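Local coordinates for Iron(III) ABC transporter, periplasmic iron-compound-binding protein (Vibrio cholerae, PDB 5GGY) that probably binds ferric siderophores such as iron-loaded desferrioxamine (Desferal) in the periplasm and delivers them to an ABC transporter for import, at residues L22-G34 with V255-S267. Residues are numbered along the deposited sequence; the frame is centred on the assembly and turned at random.
Sequences LNWDLLEQVLELG and VWSYGGAMSLRYS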
ATOM      1  N   LEU A  22      -3.653   4.620 -24.564  1.00 13.70           N
ATOM      2  CA  LEU A  22      -4.980   4.798 -25.150  1.00 29.89           C
ATOM      3  C   LEU A  22      -6.060   5.176 -24.141  1.00 30.98           C
ATOM      4  O   LEU A  22      -7.216   5.359 -24.512  1.00 28.79           O
ATOM      5  CB  LEU A  22      -5.406   3.528 -25.882  1.00 29.57           C
ATOM      6  CG  LEU A  22      -4.493   3.092 -27.027  1.00 23.84           C
ATOM      7  CD1 LEU A  22      -5.136   1.960 -27.794  1.00 17.73           C
ATOM      8  CD2 LEU A  22      -4.178   4.261 -27.946  1.00 14.85           C
ATOM      9  N   ASN A  23      -5.691   5.290 -22.871  1.00 15.63           N
ATOM     10  CA  ASN A  23      -6.655   5.686 -21.853  1.00 19.67           C
ATOM     11  C   ASN A  23      -6.031   6.615 -20.817  1.00 23.46           C
ATOM     12  O   ASN A  23      -4.813   6.636 -20.642  1.00 18.30           O
ATOM     13  CB  ASN A  23      -7.249   4.454 -21.172  1.00 20.71           C
ATOM     14  CG  ASN A  23      -8.762   4.487 -21.136  1.00 28.54           C
ATOM     15  OD1 ASN A  23      -9.402   5.078 -22.006  1.00 25.98           O
ATOM     16  ND2 ASN A  23      -9.344   3.854 -20.125  1.00 33.28           N
ATOM     17  N   TRP A  24      -6.875   7.385 -20.137  1.00 26.75           N
ATOM     18  CA  TRP A  24      -6.403   8.396 -19.196  1.00 25.20           C
ATOM     19  C   TRP A  24      -5.808   7.799 -17.924  1.00 26.38           C
ATOM     20  O   TRP A  24      -4.862   8.356 -17.363  1.00 17.97           O
ATOM     21  CB  TRP A  24      -7.541   9.350 -18.838  1.00 20.56           C
ATOM     22  CG  TRP A  24      -7.822  10.347 -19.914  1.00 19.91           C
ATOM     23  CD1 TRP A  24      -7.092  10.550 -21.053  1.00 16.82           C
ATOM     24  CD2 TRP A  24      -8.907  11.282 -19.962  1.00 19.85           C
ATOM     25  NE1 TRP A  24      -7.655  11.553 -21.803  1.00 17.61           N
ATOM     26  CE2 TRP A  24      -8.771  12.020 -21.156  1.00 26.17           C
ATOM     27  CE3 TRP A  24      -9.979  11.569 -19.113  1.00 21.00           C
ATOM     28  CZ2 TRP A  24      -9.665  13.023 -21.521  1.00 29.17           C
ATOM     29  CZ3 TRP A  24     -10.865  12.566 -19.477  1.00 26.69           C
ATOM     30  CH2 TRP A  24     -10.703  13.280 -20.670  1.00 24.69           C
ATOM     31  N   ASP A  25      -6.360   6.679 -17.468  1.00 14.23           N
ATOM     32  CA  ASP A  25      -5.846   6.026 -16.270  1.00 18.50           C
ATOM     33  C   ASP A  25      -4.435   5.512 -16.532  1.00 23.42           C
ATOM     34  O   ASP A  25      -3.532   5.711 -15.723  1.00 19.87           O
ATOM     35  CB  ASP A  25      -6.774   4.889 -15.822  1.00 18.95           C
ATOM     36  CG  ASP A  25      -6.954   3.820 -16.883  1.00 25.63           C
ATOM     37  OD1 ASP A  25      -6.729   4.117 -18.074  1.00 25.26           O
ATOM     38  OD2 ASP A  25      -7.321   2.682 -16.523  1.00 18.02           O
ATOM     39  N   LEU A  26      -4.254   4.873 -17.684  1.00 30.46           N
ATOM     40  CA  LEU A  26      -2.949   4.380 -18.109  1.00 25.56           C
ATOM     41  C   LEU A  26      -1.991   5.528 -18.389  1.00 20.54           C
ATOM     42  O   LEU A  26      -0.790   5.416 -18.144  1.00 22.57           O
ATOM     43  CB  LEU A  26      -3.086   3.507 -19.356  1.00 24.07           C
ATOM     44  CG  LEU A  26      -3.814   2.178 -19.168  1.00 30.67           C
ATOM     45  CD1 LEU A  26      -3.905   1.416 -20.485  1.00 18.75           C
ATOM     46  CD2 LEU A  26      -3.125   1.338 -18.096  1.00 27.69           C
ATOM     47  N   LEU A  27      -2.526   6.624 -18.917  1.00 18.04           N
ATOM     48  CA  LEU A  27      -1.730   7.819 -19.162  1.00 19.10           C
ATOM     49  C   LEU A  27      -1.166   8.344 -17.853  1.00 20.14           C
ATOM     50  O   LEU A  27      -0.007   8.746 -17.786  1.00 18.55           O
ATOM     51  CB  LEU A  27      -2.565   8.900 -19.851  1.00 13.89           C
ATOM     52  CG  LEU A  27      -1.860  10.234 -20.114  1.00 14.57           C
ATOM     53  CD1 LEU A  27      -0.546  10.034 -20.858  1.00 14.86           C
ATOM     54  CD2 LEU A  27      -2.770  11.176 -20.888  1.00 15.05           C
ATOM     55  N   GLU A  28      -1.996   8.338 -16.815  1.00 25.12           N
ATOM     56  CA  GLU A  28      -1.565   8.744 -15.482  1.00 20.74           C
ATOM     57  C   GLU A  28      -0.479   7.813 -14.948  1.00 18.63           C
ATOM     58  O   GLU A  28       0.539   8.271 -14.428  1.00 22.15           O
ATOM     59  CB  GLU A  28      -2.752   8.767 -14.516  1.00 27.16           C
ATOM     60  CG  GLU A  28      -2.349   8.825 -13.047  1.00 24.67           C
ATOM     61  CD  GLU A  28      -3.495   8.491 -12.116  1.00 30.40           C
ATOM     62  OE1 GLU A  28      -3.232   7.974 -11.010  1.00 41.29           O
ATOM     63  OE2 GLU A  28      -4.659   8.751 -12.489  1.00 22.32           O
ATOM     64  N   GLN A  29      -0.705   6.509 -15.090  1.00 18.28           N
ATOM     65  CA  GLN A  29       0.212   5.493 -14.582  1.00 23.87           C
ATOM     66  C   GLN A  29       1.631   5.652 -15.121  1.00 28.40           C
ATOM     67  O   GLN A  29       2.590   5.671 -14.350  1.00 36.31           O
ATOM     68  CB  GLN A  29      -0.302   4.090 -14.918  1.00 31.11           C
ATOM     69  CG  GLN A  29      -1.668   3.736 -14.333  1.00 28.21           C
ATOM     70  CD  GLN A  29      -1.634   3.450 -12.840  1.00 26.29           C
ATOM     71  OE1 GLN A  29      -1.117   4.240 -12.051  1.00 25.61           O
ATOM     72  NE2 GLN A  29      -2.196   2.310 -12.448  1.00 23.77           N
ATOM     73  N   VAL A  30       1.768   5.765 -16.440  1.00 21.98           N
ATOM     74  CA  VAL A  30       3.093   5.850 -17.049  1.00 24.32           C
ATOM     75  C   VAL A  30       3.788   7.168 -16.716  1.00 21.87           C
ATOM     76  O   VAL A  30       5.008   7.209 -16.566  1.00 24.86           O
ATOM     77  CB  VAL A  30       3.036   5.682 -18.588  1.00 13.50           C
ATOM     78  CG1 VAL A  30       2.702   4.247 -18.954  1.00 13.14           C
ATOM     79  CG2 VAL A  30       2.038   6.647 -19.209  1.00 17.00           C
ATOM     80  N   LEU A  31       3.015   8.242 -16.593  1.00 21.39           N
ATOM     81  CA  LEU A  31       3.581   9.545 -16.259  1.00 20.35           C
ATOM     82  C   LEU A  31       4.145   9.553 -14.845  1.00 24.13           C
ATOM     83  O   LEU A  31       5.227  10.090 -14.605  1.00 21.18           O
ATOM     84  CB  LEU A  31       2.534  10.651 -16.411  1.00 23.99           C
ATOM     85  CG  LEU A  31       2.161  11.069 -17.834  1.00 31.34           C
ATOM     86  CD1 LEU A  31       1.141  12.197 -17.807  1.00 18.65           C
ATOM     87  CD2 LEU A  31       3.399  11.476 -18.618  1.00 37.50           C
ATOM     88  N   GLU A  32       3.406   8.954 -13.914  1.00 17.11           N
ATOM     89  CA  GLU A  32       3.835   8.884 -12.521  1.00 23.83           C
ATOM     90  C   GLU A  32       5.085   8.026 -12.366  1.00 18.10           C
ATOM     91  O   GLU A  32       5.854   8.200 -11.421  1.00 27.64           O
ATOM     92  CB  GLU A  32       2.710   8.336 -11.641  1.00 17.05           C
ATOM     93  CG  GLU A  32       1.480   9.226 -11.574  1.00 20.64           C
ATOM     94  CD  GLU A  32       1.687  10.463 -10.718  1.00 17.50           C
ATOM     95  OE1 GLU A  32       0.781  11.322 -10.695  1.00 26.86           O
ATOM     96  OE2 GLU A  32       2.746  10.577 -10.062  1.00 19.57           O
ATOM     97  N   LEU A  33       5.281   7.100 -13.298  1.00 25.57           N
ATOM     98  CA  LEU A  33       6.455   6.234 -13.291  1.00 25.27           C
ATOM     99  C   LEU A  33       7.653   6.917 -13.938  1.00 24.57           C
ATOM    100  O   LEU A  33       8.760   6.386 -13.928  1.00 30.06           O
ATOM    101  CB  LEU A  33       6.157   4.917 -14.011  1.00 23.59           C
ATOM    102  CG  LEU A  33       5.223   3.942 -13.292  1.00 27.44           C
ATOM    103  CD1 LEU A  33       4.965   2.715 -14.153  1.00 21.92           C
ATOM    104  CD2 LEU A  33       5.812   3.546 -11.948  1.00 29.42           C
ATOM    105  N   GLY A  34       7.426   8.101 -14.494  1.00 29.03           N
ATOM    106  CA  GLY A  34       8.477   8.832 -15.176  1.00 31.41           C
ATOM    107  C   GLY A  34       8.670   8.343 -16.597  1.00 32.79           C
ATOM    108  O   GLY A  34       9.761   8.433 -17.152  1.00 42.51           O
ATOM    109  N   VAL A 255     -10.540  15.916 -10.046  1.00 32.56           N
ATOM    110  CA  VAL A 255      -9.713  14.725  -9.892  1.00 28.63           C
ATOM    111  C   VAL A 255     -10.410  13.550 -10.562  1.00 33.06           C
ATOM    112  O   VAL A 255     -11.553  13.235 -10.243  1.00 43.95           O
ATOM    113  CB  VAL A 255      -9.442  14.377  -8.416  1.00 23.94           C
ATOM    114  CG1 VAL A 255      -8.637  13.098  -8.331  1.00 28.79           C
ATOM    115  CG2 VAL A 255      -8.705  15.512  -7.719  1.00 19.52           C
ATOM    116  N   TRP A 256      -9.716  12.910 -11.496  1.00 23.29           N
ATOM    117  CA  TRP A 256     -10.300  11.831 -12.280  1.00 17.58           C
ATOM    118  C   TRP A 256     -10.656  10.634 -11.402  1.00 18.72           C
ATOM    119  O   TRP A 256      -9.789  10.033 -10.762  1.00 27.28           O
ATOM    120  CB  TRP A 256      -9.341  11.416 -13.398  1.00 22.52           C
ATOM    121  CG  TRP A 256      -9.952  10.556 -14.472  1.00 25.96           C
ATOM    122  CD1 TRP A 256      -9.468   9.371 -14.941  1.00 22.93           C
ATOM    123  CD2 TRP A 256     -11.149  10.822 -15.219  1.00 22.45           C
ATOM    124  NE1 TRP A 256     -10.286   8.879 -15.929  1.00 19.38           N
ATOM    125  CE2 TRP A 256     -11.327   9.750 -16.118  1.00 28.04           C
ATOM    126  CE3 TRP A 256     -12.088  11.859 -15.213  1.00 18.73           C
ATOM    127  CZ2 TRP A 256     -12.404   9.687 -17.002  1.00 30.44           C
ATOM    128  CZ3 TRP A 256     -13.156  11.793 -16.090  1.00 26.90           C
ATOM    129  CH2 TRP A 256     -13.306  10.715 -16.972  1.00 26.60           C
ATOM    130  N   SER A 257     -11.942  10.299 -11.377  1.00  9.72           N
ATOM    131  CA  SER A 257     -12.440   9.220 -10.535  1.00 25.64           C
ATOM    132  C   SER A 257     -12.328   7.868 -11.226  1.00 23.36           C
ATOM    133  O   SER A 257     -12.822   6.860 -10.722  1.00 23.75           O
ATOM    134  CB  SER A 257     -13.893   9.484 -10.139  1.00 17.13           C
ATOM    135  OG  SER A 257     -14.053  10.788  -9.606  1.00 20.41           O
ATOM    136  N   TYR A 258     -11.679   7.857 -12.384  1.00 24.79           N
ATOM    137  CA  TYR A 258     -11.443   6.623 -13.121  1.00 23.13           C
ATOM    138  C   TYR A 258      -9.985   6.541 -13.563  1.00 26.84           C
ATOM    139  O   TYR A 258      -9.692   6.239 -14.720  1.00 27.47           O
ATOM    140  CB  TYR A 258     -12.374   6.533 -14.330  1.00 16.82           C
ATOM    141  CG  TYR A 258     -13.779   7.021 -14.046  1.00 23.81           C
ATOM    142  CD1 TYR A 258     -14.162   8.318 -14.366  1.00 23.55           C
ATOM    143  CD2 TYR A 258     -14.716   6.190 -13.446  1.00 26.61           C
ATOM    144  CE1 TYR A 258     -15.436   8.770 -14.107  1.00 28.99           C
ATOM    145  CE2 TYR A 258     -15.999   6.635 -13.181  1.00 26.53           C
ATOM    146  CZ  TYR A 258     -16.353   7.927 -13.514  1.00 28.88           C
ATOM    147  OH  TYR A 258     -17.625   8.386 -13.256  1.00 32.55           O
ATOM    148  N   GLY A 259      -9.075   6.814 -12.634  1.00 20.35           N
ATOM    149  CA  GLY A 259      -7.661   6.889 -12.954  1.00 22.56           C
ATOM    150  C   GLY A 259      -6.823   5.758 -12.388  1.00 14.92           C
ATOM    151  O   GLY A 259      -7.320   4.657 -12.151  1.00 14.48           O
ATOM    152  N   GLY A 260      -5.542   6.039 -12.171  1.00 17.44           N
ATOM    153  CA  GLY A 260      -4.605   5.039 -11.691  1.00 14.72           C
ATOM    154  C   GLY A 260      -4.340   5.098 -10.200  1.00 17.48           C
ATOM    155  O   GLY A 260      -5.177   5.560  -9.423  1.00 15.10           O
ATOM    156  N   ALA A 261      -3.160   4.628  -9.804  1.00 27.50           N
ATOM    157  CA  ALA A 261      -2.786   4.531  -8.396  1.00 22.83           C
ATOM    158  C   ALA A 261      -2.686   5.890  -7.714  1.00 23.22           C
ATOM    159  O   ALA A 261      -3.145   6.057  -6.587  1.00 25.83           O
ATOM    160  CB  ALA A 261      -1.466   3.785  -8.253  1.00 26.07           C
ATOM    161  N   MET A 262      -2.081   6.858  -8.394  1.00 18.72           N
ATOM    162  CA  MET A 262      -1.829   8.159  -7.784  1.00 22.27           C
ATOM    163  C   MET A 262      -3.070   9.045  -7.774  1.00 22.18           C
ATOM    164  O   MET A 262      -3.109  10.053  -7.065  1.00 25.51           O
ATOM    165  CB  MET A 262      -0.674   8.868  -8.497  1.00 29.77           C
ATOM    166  CG  MET A 262       0.694   8.242  -8.234  1.00 31.32           C
ATOM    167  SD  MET A 262       1.165   8.202  -6.492  1.00 25.07           S
ATOM    168  CE  MET A 262       0.893   6.476  -6.103  1.00 16.60           C
ATOM    169  N   SER A 263      -4.082   8.664  -8.550  1.00 21.94           N
ATOM    170  CA  SER A 263      -5.363   9.363  -8.528  1.00 22.56           C
ATOM    171  C   SER A 263      -6.038   9.161  -7.176  1.00 18.89           C
ATOM    172  O   SER A 263      -6.883   9.955  -6.769  1.00 23.76           O
ATOM    173  CB  SER A 263      -6.277   8.876  -9.654  1.00 16.57           C
ATOM    174  OG  SER A 263      -6.750   7.566  -9.393  1.00 20.75           O
ATOM    175  N   LEU A 264      -5.661   8.085  -6.492  1.00 21.55           N
ATOM    176  CA  LEU A 264      -6.153   7.807  -5.150  1.00 31.48           C
ATOM    177  C   LEU A 264      -5.610   8.840  -4.167  1.00 24.61           C
ATOM    178  O   LEU A 264      -6.325   9.302  -3.276  1.00 31.33           O
ATOM    179  CB  LEU A 264      -5.757   6.394  -4.712  1.00 35.34           C
ATOM    180  CG  LEU A 264      -6.147   5.260  -5.663  1.00 27.94           C
ATOM    181  CD1 LEU A 264      -5.552   3.941  -5.196  1.00 17.66           C
ATOM    182  CD2 LEU A 264      -7.659   5.159  -5.789  1.00 16.34           C
ATOM    183  N   ARG A 265      -4.340   9.197  -4.342  1.00 25.97           N
ATOM    184  CA  ARG A 265      -3.700  10.206  -3.508  1.00 27.77           C
ATOM    185  C   ARG A 265      -4.292  11.587  -3.766  1.00 31.51           C
ATOM    186  O   ARG A 265      -4.562  12.339  -2.830  1.00 37.99           O
ATOM    187  CB  ARG A 265      -2.190  10.239  -3.757  1.00 22.82           C
ATOM    188  CG  ARG A 265      -1.447  11.282  -2.928  1.00 31.05           C
ATOM    189  CD  ARG A 265      -0.103  11.655  -3.546  1.00 33.18           C
ATOM    190  NE  ARG A 265       0.497  12.810  -2.882  1.00 35.82           N
ATOM    191  CZ  ARG A 265       1.503  12.743  -2.016  1.00 36.57           C
ATOM    192  NH1 ARG A 265       2.041  11.572  -1.704  1.00 38.79           N
ATOM    193  NH2 ARG A 265       1.976  13.850  -1.462  1.00 40.19           N
ATOM    194  N   TYR A 266      -4.478  11.914  -5.040  1.00 30.08           N
ATOM    195  CA  TYR A 266      -5.037  13.203  -5.435  1.00 26.08           C
ATOM    196  C   TYR A 266      -6.473  13.350  -4.951  1.00 30.38           C
ATOM    197  O   TYR A 266      -6.864  14.403  -4.445  1.00 25.97           O
ATOM    198  CB  TYR A 266      -4.981  13.368  -6.955  1.00 28.46           C
ATOM    199  CG  TYR A 266      -3.586  13.275  -7.531  1.00 30.26           C
ATOM    200  CD1 TYR A 266      -3.353  12.624  -8.736  1.00 31.81           C
ATOM    201  CD2 TYR A 266      -2.502  13.843  -6.875  1.00 25.80           C
ATOM    202  CE1 TYR A 266      -2.083  12.537  -9.268  1.00 27.87           C
ATOM    203  CE2 TYR A 266      -1.225  13.762  -7.401  1.00 20.56           C
ATOM    204  CZ  TYR A 266      -1.023  13.108  -8.598  1.00 21.61           C
ATOM    205  OH  TYR A 266       0.245  13.026  -9.124  1.00 32.88           O
ATOM    206  N   SER A 267      -7.254  12.286  -5.110  1.00 30.89           N
ATOM    207  CA  SER A 267      -8.634  12.277  -4.640  1.00 18.87           C
ATOM    208  C   SER A 267      -8.691  12.514  -3.135  1.00 14.99           C
ATOM    209  O   SER A 267      -9.495  13.311  -2.652  1.00 30.35           O
ATOM    210  CB  SER A 267      -9.317  10.950  -4.983  1.00 21.30           C
ATOM    211  OG  SER A 267      -9.369  10.729  -6.382  1.00 28.43           O
TER
HETATM  212  O   HOH W   1      -7.046   2.308 -13.302  1.00 10.58           O
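Glu-28, on helix 24-32, points its carboxylate at the backbone amides of the Gly-259 to Ser-263 turn. Gly-260 N donates to Glu-28 OE2 at 2.9 Å in a nearly straight bond (174°), coming from above the carboxylate plane, while Ser-263 N makes a weak, bent one to OE1. With CG anti to the backbone N (chi1 165°) and the chain extended beyond it, the carboxylate is carried across to the turn at Gly-260; these nearby amides would probably favour its charged form. The next residue, Gln-29, accepts through OE1 from Ala-261 N at 3.1 Å, again out of the carbonyl plane, and its NE2 is bound to Ala-116 O. Ser-263 OG donates to Gly-260 O within the same turn.

Farther along, Glu-32 lies across the CB and CG of Met-262, and its OE1 is modelled only 2.4 Å from Tyr-266 OH, at the edge of the phenol ring, a hydrogen bond whose shortness makes its exact length doubtful; Lys-136 pairs with OE2.

At the other end, a water bridges Gly-259 O and Asp-25 OD2. Trp-24 and Trp-256 form a T-shaped pair, planes at 73°; Trp-24 CE3 lies over one face of Trp-256, 3.7 Å from Trp-256 CZ2, and the opposite face carries Tyr-258.

The contact joins the first helix of the N-terminal lobe to the returning C-terminal chain, a helix carboxylate gripping backbone amides of the glycine-containing turn before helix 262-276, in the two-lobed periplasmic binding fold.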